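Local coordinates for protein similarities with probable monooxygenase (Photorhabdus luminescens, PDB 4HB9) that binds flavin-adenine dinucleotide and probably acts as a flavin-dependent monooxygenase of the aromatic-ring hydroxylase type, at residues T14-A17 and H18-K22; A198-P201 and Q202-D206; G351-L355 and V356-S360. All blocks are in the same frame, centred on the assembly; numbering follows the deposited sequence.

Contact 1. Residues T14-A17 and H18-K22; sequences TCLA and HGLRK. With EDO (1,2-ethanediol), chain E.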
loop_
_atom_site.group_PDB
_atom_site.type_symbol
_atom_site.label_atom_id
_atom_site.label_comp_id
_atom_site.label_asym_id
_atom_site.label_seq_id
_atom_site.Cartn_x
_atom_site.Cartn_y
_atom_site.Cartn_z
ATOM N N THR A 14 11.117 -4.612 4.057
ATOM C CA THR A 14 11.280 -5.293 5.331
ATOM C C THR A 14 10.908 -6.757 5.219
ATOM O O THR A 14 11.642 -7.622 5.717
ATOM C CB THR A 14 10.484 -4.599 6.461
ATOM O OG1 THR A 14 9.104 -4.522 6.124
ATOM C CG2 THR A 14 11.003 -3.217 6.732
ATOM N N CYS A 15 9.797 -7.064 4.548
ATOM C CA CYS A 15 9.412 -8.454 4.371
ATOM C C CYS A 15 10.524 -9.195 3.640
ATOM O O CYS A 15 10.908 -10.292 4.045
ATOM C CB CYS A 15 8.090 -8.617 3.618
ATOM S SG CYS A 15 7.412 -10.291 3.672
ATOM N N LEU A 16 11.038 -8.591 2.567
ATOM C CA LEU A 16 12.138 -9.186 1.811
ATOM C C LEU A 16 13.351 -9.462 2.693
ATOM O O LEU A 16 13.936 -10.524 2.606
ATOM C CB LEU A 16 12.558 -8.289 0.635
ATOM C CG LEU A 16 13.709 -8.807 -0.240
ATOM C CD1 LEU A 16 13.392 -10.145 -0.887
ATOM C CD2 LEU A 16 14.067 -7.774 -1.313
ATOM N N ALA A 17 13.744 -8.504 3.516
ATOM C CA ALA A 17 14.941 -8.674 4.332
ATOM C C ALA A 17 14.769 -9.824 5.321
ATOM O O ALA A 17 15.670 -10.630 5.483
ATOM C CB ALA A 17 15.339 -7.384 5.024
ATOM N N HIS A 18 13.579 -9.962 5.913
ATOM C CA HIS A 18 13.279 -11.119 6.744
ATOM C C HIS A 18 13.437 -12.426 6.005
ATOM O O HIS A 18 14.047 -13.392 6.515
ATOM C CB HIS A 18 11.860 -11.033 7.307
ATOM C CG HIS A 18 11.737 -10.097 8.450
ATOM N ND1 HIS A 18 12.416 -10.276 9.629
ATOM C CD2 HIS A 18 11.014 -8.966 8.599
ATOM C CE1 HIS A 18 12.128 -9.289 10.450
ATOM N NE2 HIS A 18 11.274 -8.487 9.853
ATOM N N GLY A 19 12.903 -12.465 4.790
ATOM C CA GLY A 19 12.963 -13.666 3.995
ATOM C C GLY A 19 14.385 -14.060 3.634
ATOM O O GLY A 19 14.759 -15.233 3.730
ATOM N N LEU A 20 15.174 -13.082 3.204
ATOM C CA LEU A 20 16.573 -13.349 2.833
ATOM C C LEU A 20 17.382 -13.825 4.040
ATOM O O LEU A 20 18.161 -14.784 3.927
ATOM C CB LEU A 20 17.216 -12.110 2.204
ATOM C CG LEU A 20 16.541 -11.648 0.907
ATOM C CD1 LEU A 20 17.139 -10.343 0.434
ATOM C CD2 LEU A 20 16.638 -12.693 -0.188
ATOM N N ARG A 21 17.188 -13.192 5.194
ATOM C CA ARG A 21 17.846 -13.656 6.425
ATOM C C ARG A 21 17.486 -15.098 6.746
ATOM O O ARG A 21 18.363 -15.919 7.104
ATOM C CB ARG A 21 17.528 -12.733 7.594
ATOM C CG ARG A 21 18.212 -11.392 7.493
ATOM C CD ARG A 21 17.509 -10.288 8.273
ATOM N NE ARG A 21 17.274 -10.601 9.692
ATOM C CZ ARG A 21 18.178 -10.504 10.671
ATOM N NH1 ARG A 21 19.426 -10.126 10.425
ATOM N NH2 ARG A 21 17.824 -10.815 11.918
ATOM N N LYS A 22 16.205 -15.445 6.567
ATOM C CA LYS A 22 15.777 -16.825 6.786
ATOM C C LYS A 22 16.557 -17.821 5.944
ATOM O O LYS A 22 16.827 -18.944 6.401
ATOM C CB LYS A 22 14.275 -16.991 6.541
ATOM C CG LYS A 22 13.749 -18.326 6.999
ATOM C CD LYS A 22 12.260 -18.446 6.747
ATOM C CE LYS A 22 11.775 -19.810 7.208
ATOM N NZ LYS A 22 10.298 -19.873 7.168
HETATM C C1 EDO E . 14.968 -12.764 10.323
HETATM O O1 EDO E . 14.642 -11.409 10.301
HETATM C C2 EDO E . 13.940 -13.519 9.520
HETATM O O2 EDO E . 14.591 -14.415 8.718
#

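Contact 2. Residues A198-P201 and Q202-D206; sequences ALLP and QNFRD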
loop_
_atom_site.group_PDB
_atom_site.type_symbol
_atom_site.label_atom_id
_atom_site.label_comp_id
_atom_site.label_asym_id
_atom_site.label_seq_id
_atom_site.Cartn_x
_atom_site.Cartn_y
_atom_site.Cartn_z
ATOM N N ALA A 198 -23.950 4.501 18.204
ATOM C CA ALA A 198 -25.375 4.661 18.452
ATOM C C ALA A 198 -26.118 5.335 17.303
ATOM O O ALA A 198 -27.298 5.082 17.080
ATOM C CB ALA A 198 -25.586 5.443 19.742
ATOM N N LEU A 199 -25.434 6.209 16.583
ATOM C CA LEU A 199 -26.097 7.083 15.623
ATOM C C LEU A 199 -26.033 6.573 14.207
ATOM O O LEU A 199 -26.618 7.175 13.310
ATOM C CB LEU A 199 -25.486 8.474 15.697
ATOM C CG LEU A 199 -25.660 9.176 17.042
ATOM C CD1 LEU A 199 -24.871 10.466 17.028
ATOM C CD2 LEU A 199 -27.101 9.504 17.308
ATOM N N LEU A 200 -25.337 5.460 13.993
ATOM C CA LEU A 200 -25.244 4.879 12.656
ATOM C C LEU A 200 -25.944 3.522 12.600
ATOM O O LEU A 200 -25.881 2.768 13.557
ATOM C CB LEU A 200 -23.768 4.729 12.264
ATOM C CG LEU A 200 -22.963 5.997 11.970
ATOM C CD1 LEU A 200 -21.510 5.660 11.663
ATOM C CD2 LEU A 200 -23.527 6.794 10.811
ATOM N N PRO A 201 -26.577 3.178 11.461
ATOM C CA PRO A 201 -27.183 1.834 11.363
ATOM C C PRO A 201 -26.164 0.686 11.411
ATOM O O PRO A 201 -24.992 0.883 11.085
ATOM C CB PRO A 201 -27.913 1.863 10.011
ATOM C CG PRO A 201 -27.801 3.260 9.496
ATOM C CD PRO A 201 -26.629 3.894 10.178
ATOM N N GLN A 202 -26.602 -0.513 11.801
ATOM C CA GLN A 202 -25.664 -1.628 12.042
ATOM C C GLN A 202 -24.795 -2.009 10.845
ATOM O O GLN A 202 -23.631 -2.365 11.024
ATOM C CB GLN A 202 -26.401 -2.869 12.550
ATOM C CG GLN A 202 -26.776 -2.779 14.024
ATOM C CD GLN A 202 -27.614 -3.950 14.494
ATOM O OE1 GLN A 202 -27.445 -5.076 14.020
ATOM N NE2 GLN A 202 -28.516 -3.695 15.442
ATOM N N ASN A 203 -25.333 -1.912 9.631
ATOM C CA ASN A 203 -24.543 -2.231 8.428
ATOM C C ASN A 203 -23.299 -1.350 8.218
ATOM O O ASN A 203 -22.415 -1.703 7.432
ATOM C CB ASN A 203 -25.416 -2.238 7.167
ATOM C CG ASN A 203 -26.136 -0.933 6.941
ATOM O OD1 ASN A 203 -26.466 -0.233 7.885
ATOM N ND2 ASN A 203 -26.405 -0.613 5.696
ATOM N N PHE A 204 -23.209 -0.230 8.932
ATOM C CA PHE A 204 -22.017 0.609 8.867
ATOM C C PHE A 204 -20.901 0.110 9.785
ATOM O O PHE A 204 -19.751 0.509 9.625
ATOM C CB PHE A 204 -22.354 2.052 9.244
ATOM C CG PHE A 204 -23.056 2.821 8.164
ATOM C CD1 PHE A 204 -24.265 2.386 7.649
ATOM C CD2 PHE A 204 -22.524 3.998 7.686
ATOM C CE1 PHE A 204 -24.923 3.104 6.666
ATOM C CE2 PHE A 204 -23.180 4.726 6.708
ATOM C CZ PHE A 204 -24.375 4.275 6.188
ATOM N N ARG A 205 -21.239 -0.750 10.740
ATOM C CA ARG A 205 -20.307 -1.115 11.818
ATOM C C ARG A 205 -19.984 -2.614 11.945
ATOM O O ARG A 205 -19.156 -2.993 12.773
ATOM C CB ARG A 205 -20.895 -0.629 13.136
ATOM C CG ARG A 205 -21.439 0.788 13.042
ATOM C CD ARG A 205 -22.071 1.268 14.330
ATOM N NE ARG A 205 -23.509 1.004 14.437
ATOM C CZ ARG A 205 -24.060 -0.014 15.104
ATOM N NH1 ARG A 205 -23.310 -0.929 15.717
ATOM N NH2 ARG A 205 -25.384 -0.121 15.159
ATOM N N ASP A 206 -20.623 -3.453 11.129
ATOM C CA ASP A 206 -20.530 -4.908 11.289
ATOM C C ASP A 206 -19.343 -5.557 10.576
ATOM O O ASP A 206 -19.152 -6.766 10.686
ATOM C CB ASP A 206 -21.850 -5.600 10.899
ATOM C CG ASP A 206 -22.195 -5.471 9.414
ATOM O OD1 ASP A 206 -21.319 -5.098 8.600
ATOM O OD2 ASP A 206 -23.365 -5.751 9.057
#

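Contact 3. Residues G351-L355 and V356-S360; sequences GHEEL and VKAIS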
loop_
_atom_site.group_PDB
_atom_site.type_symbol
_atom_site.label_atom_id
_atom_site.label_comp_id
_atom_site.label_asym_id
_atom_site.label_seq_id
_atom_site.Cartn_x
_atom_site.Cartn_y
_atom_site.Cartn_z
ATOM N N GLY A 351 22.539 -22.868 -4.468
ATOM C CA GLY A 351 23.354 -23.448 -5.532
ATOM C C GLY A 351 22.586 -23.993 -6.735
ATOM O O GLY A 351 23.170 -24.681 -7.570
ATOM N N HIS A 352 21.303 -23.656 -6.859
ATOM C CA HIS A 352 20.419 -24.275 -7.851
ATOM C C HIS A 352 20.225 -23.481 -9.153
ATOM O O HIS A 352 19.771 -24.042 -10.159
ATOM C CB HIS A 352 19.059 -24.572 -7.221
ATOM C CG HIS A 352 19.099 -25.704 -6.242
ATOM N ND1 HIS A 352 19.365 -25.522 -4.900
ATOM C CD2 HIS A 352 18.971 -27.040 -6.422
ATOM C CE1 HIS A 352 19.384 -26.694 -4.295
ATOM N NE2 HIS A 352 19.140 -27.630 -5.193
ATOM N N GLU A 353 20.528 -22.187 -9.127
ATOM C CA GLU A 353 20.272 -21.324 -10.270
ATOM C C GLU A 353 21.247 -20.163 -10.288
ATOM O O GLU A 353 21.749 -19.754 -9.238
ATOM C CB GLU A 353 18.817 -20.808 -10.226
ATOM C CG GLU A 353 18.318 -20.112 -11.492
ATOM C CD GLU A 353 18.614 -20.896 -12.767
ATOM O OE1 GLU A 353 19.737 -20.765 -13.305
ATOM O OE2 GLU A 353 17.715 -21.616 -13.233
ATOM N N GLU A 354 21.522 -19.653 -11.484
ATOM C CA GLU A 354 22.357 -18.478 -11.650
ATOM C C GLU A 354 21.560 -17.250 -11.239
ATOM O O GLU A 354 20.338 -17.226 -11.396
ATOM C CB GLU A 354 22.803 -18.321 -13.105
ATOM C CG GLU A 354 23.619 -19.474 -13.673
ATOM C CD GLU A 354 23.805 -19.361 -15.187
ATOM O OE1 GLU A 354 23.361 -18.357 -15.788
ATOM O OE2 GLU A 354 24.386 -20.287 -15.788
ATOM N N LEU A 355 22.275 -16.247 -10.747
ATOM C CA LEU A 355 21.696 -15.051 -10.194
ATOM C C LEU A 355 20.767 -14.316 -11.151
ATOM O O LEU A 355 19.586 -14.123 -10.847
ATOM C CB LEU A 355 22.802 -14.108 -9.714
ATOM C CG LEU A 355 22.358 -12.769 -9.128
ATOM C CD1 LEU A 355 21.282 -12.942 -8.054
ATOM C CD2 LEU A 355 23.564 -12.045 -8.557
ATOM N N VAL A 356 21.296 -13.878 -12.292
ATOM C CA VAL A 356 20.478 -13.121 -13.233
ATOM C C VAL A 356 19.307 -13.945 -13.757
ATOM O O VAL A 356 18.187 -13.416 -13.896
ATOM C CB VAL A 356 21.303 -12.477 -14.372
ATOM C CG1 VAL A 356 20.385 -11.723 -15.323
ATOM C CG2 VAL A 356 22.294 -11.495 -13.786
ATOM N N LYS A 357 19.513 -15.233 -14.021
ATOM C CA LYS A 357 18.398 -16.085 -14.410
ATOM C C LYS A 357 17.290 -16.106 -13.337
ATOM O O LYS A 357 16.107 -16.046 -13.660
ATOM C CB LYS A 357 18.837 -17.523 -14.703
ATOM C CG LYS A 357 19.136 -17.829 -16.161
ATOM C CD LYS A 357 19.528 -19.302 -16.319
ATOM C CE LYS A 357 19.980 -19.669 -17.728
ATOM N NZ LYS A 357 21.353 -19.188 -18.030
ATOM N N ALA A 358 17.683 -16.252 -12.075
ATOM C CA ALA A 358 16.709 -16.285 -10.975
ATOM C C ALA A 358 15.958 -14.942 -10.884
ATOM O O ALA A 358 14.743 -14.924 -10.684
ATOM C CB ALA A 358 17.419 -16.594 -9.659
ATOM N N ILE A 359 16.681 -13.837 -11.026
ATOM C CA ILE A 359 16.060 -12.512 -11.064
ATOM C C ILE A 359 15.054 -12.421 -12.222
ATOM O O ILE A 359 13.930 -11.949 -12.044
ATOM C CB ILE A 359 17.103 -11.387 -11.097
ATOM C CG1 ILE A 359 17.818 -11.307 -9.742
ATOM C CG2 ILE A 359 16.438 -10.052 -11.402
ATOM C CD1 ILE A 359 19.025 -10.402 -9.724
ATOM N N SER A 360 15.445 -12.909 -13.398
ATOM C CA SER A 360 14.552 -12.951 -14.563
ATOM C C SER A 360 13.255 -13.697 -14.333
ATOM O O SER A 360 12.189 -13.257 -14.802
ATOM C CB SER A 360 15.288 -13.602 -15.763
ATOM O OG SER A 360 14.512 -13.432 -16.916
#

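Contact 1. Residues T14-A17 and H18-K22
Leu-16 and Leu-20, one helical turn apart, meet through their branches: CG of Leu-16 lies 3.8 Å from CD1 of Leu-20, and CD1 of Leu-16 rests near CG of Leu-20. One leucine lies slantwise against the other. Leu-16 holds CG anti to its own backbone N (chi1 -180°), which lets it run along the helix side toward Leu-20. Beneath the pair, Leu-20 N donates to Leu-16 O at 2.9 Å. This belongs to the regular alpha-helical series of bonds, N of residue i+4 to O of residue i, which also includes His-18 N to Thr-14 O, Gly-19 N to Cys-15 O and Arg-21 N to Ala-17 O. A polar cluster involves His-18 and Arg-21. Their side chains share an ethanediol, probably from the crystallisation liquor: its O1 is hydrogen-bonded to ND1 of His-18 at 2.6 Å and accepts an almost straight bond from NE of Arg-21 (2.8 Å, 176°), entering at the edge of the guanidinium. The helix, 11-22, is the first of the Rossmann-type FAD-binding unit, the crossover of the beta-alpha-beta element between strands 3-7 and 26-30; Ile-11 and Gly-12, at its N-terminal end, bind FAD. Leu-16, Ala-17 and Leu-20 pack on Ile-6, Val-4 and Val-27 of those strands, while Cys-15, Leu-16 and Leu-20 also reach helix 330-349. The other imidazole nitrogen, NE2 of His-18, bonds to the carbonyl of Leu-118, so both ring nitrogens are engaged. Farther toward the cofactor, OG1 of Thr-14 turns back to the carbonyl of Gly-10.

Contact 2. Residues A198-P201 and Q202-D206
Pro-201 lays its CD over one face of the Phe-204 ring, 4.2 Å from the ring centroid and 28° off the normal, a CH-pi contact. The two side chains lie side by side and point the same way, with CG of Pro-201 near CE1 of the phenyl ring. A tight turn brings them together: Phe-204 N donates to Pro-201 O at 3.0 Å, from above the carbonyl plane, and Arg-205 N reaches Gln-202 O one residue later. These i to i+3 bonds, with helical backbone angles at 202-204, make a short turn after helix 194-199. Leu-200 adds a looser apolar touch, its CB 4.3 Å from CB of Phe-204.

The outer side is polar and more open. Arg-205 bends at chi3 (-91°) and swings its guanidinium back over the turn, where NE donates to Leu-200 O at 3.1 Å and NH2 makes a weak second bond to the same oxygen at 3.3 Å. That oxygen lies close to the guanidinium plane, although NE approaches from 50° outside the carbonyl plane. One face of the guanidinium lies against CA of Gln-202, whose extended side chain is exposed. Asn-203 sets OD1 3.3 Å from CB of Pro-201, while its ND2 bonds to the hydroxyl of Tyr-81.

Leu-200 and Phe-204 point inward, against Ile-244 of strand 240-251 in the mixed sheet and against helix 280-287, which also meets Pro-201 through Ser-281; at the far end Asp-206 pairs with Arg-79 on strand 79-81, just before the chain enters strand 210-212.

Contact 3. Residues G351-L355 and V356-S360
Lys-357 brings the two glutamates Glu-353 and Glu-354 into play, one residue after Val-356, whose CB is directed away from residues 351-355 and whose side chain touches Ser-310. The aliphatic part of the lysine passes Glu-353 at about a right angle, CD lying 3.4 Å from OE1 of Glu-353. A bend at chi4 (76°) then turns the end of the chain, and NZ meets OE1 of Glu-354 from above the carboxylate plane, 3.1 Å away, in a salt bridge. Glu-354 is modelled in two conformers, so this pairing need not persist. The Glu-353 carboxylate, close by but not touching NZ, would probably add a favourable charge. OE1 of Glu-353 is instead engaged by the backbone N of Glu-354 at 2.8 Å, a bond received on the anti side of the carboxylate.

Glu-354 holds the N-cap position of helix 355-386, the long helix that follows helix 330-349. The connection begins with Gly-351, whose positive phi (101°) ends helix 330-349 in a Schellman motif. Next in the new helix, Ala-358 supplies its first regular bond, N to Glu-354 O at 2.9 Å. CB of Ala-358 lies 4.1 Å from CG of Glu-353 and also packs on Val-348 of helix 330-349.

Ile-359 N repeats the pattern to Leu-355 O, and the two side chains run alongside each other, with CD1 of Leu-355 3.8 Å from CD1 of Ile-359. Leu-355 reaches further, onto Leu-345 and Val-348 of helix 330-349 and onto Met-2 and Thr-312.

Overall arrangement
The contacts follow one another along the chain in the order 1, 2, 3. Contacts 1 and 3 lie on the same side of the chain's centre, their own centres about 18 Å apart and their nearest atoms about 9 Å apart; helix 330-349 links them, since Leu-345 touches both Leu-20 and Leu-355. Contact 2 sits on the opposite side, its centre about 41 Å from that of contact 1 and 53 Å from that of contact 3, beside the mixed sheet. Thus contact 1 belongs to the Rossmann-type parallel-sheet region that binds FAD, contact 3 joins two C-terminal helices beside it, and contact 2 shapes a distant turn on the mixed-sheet region.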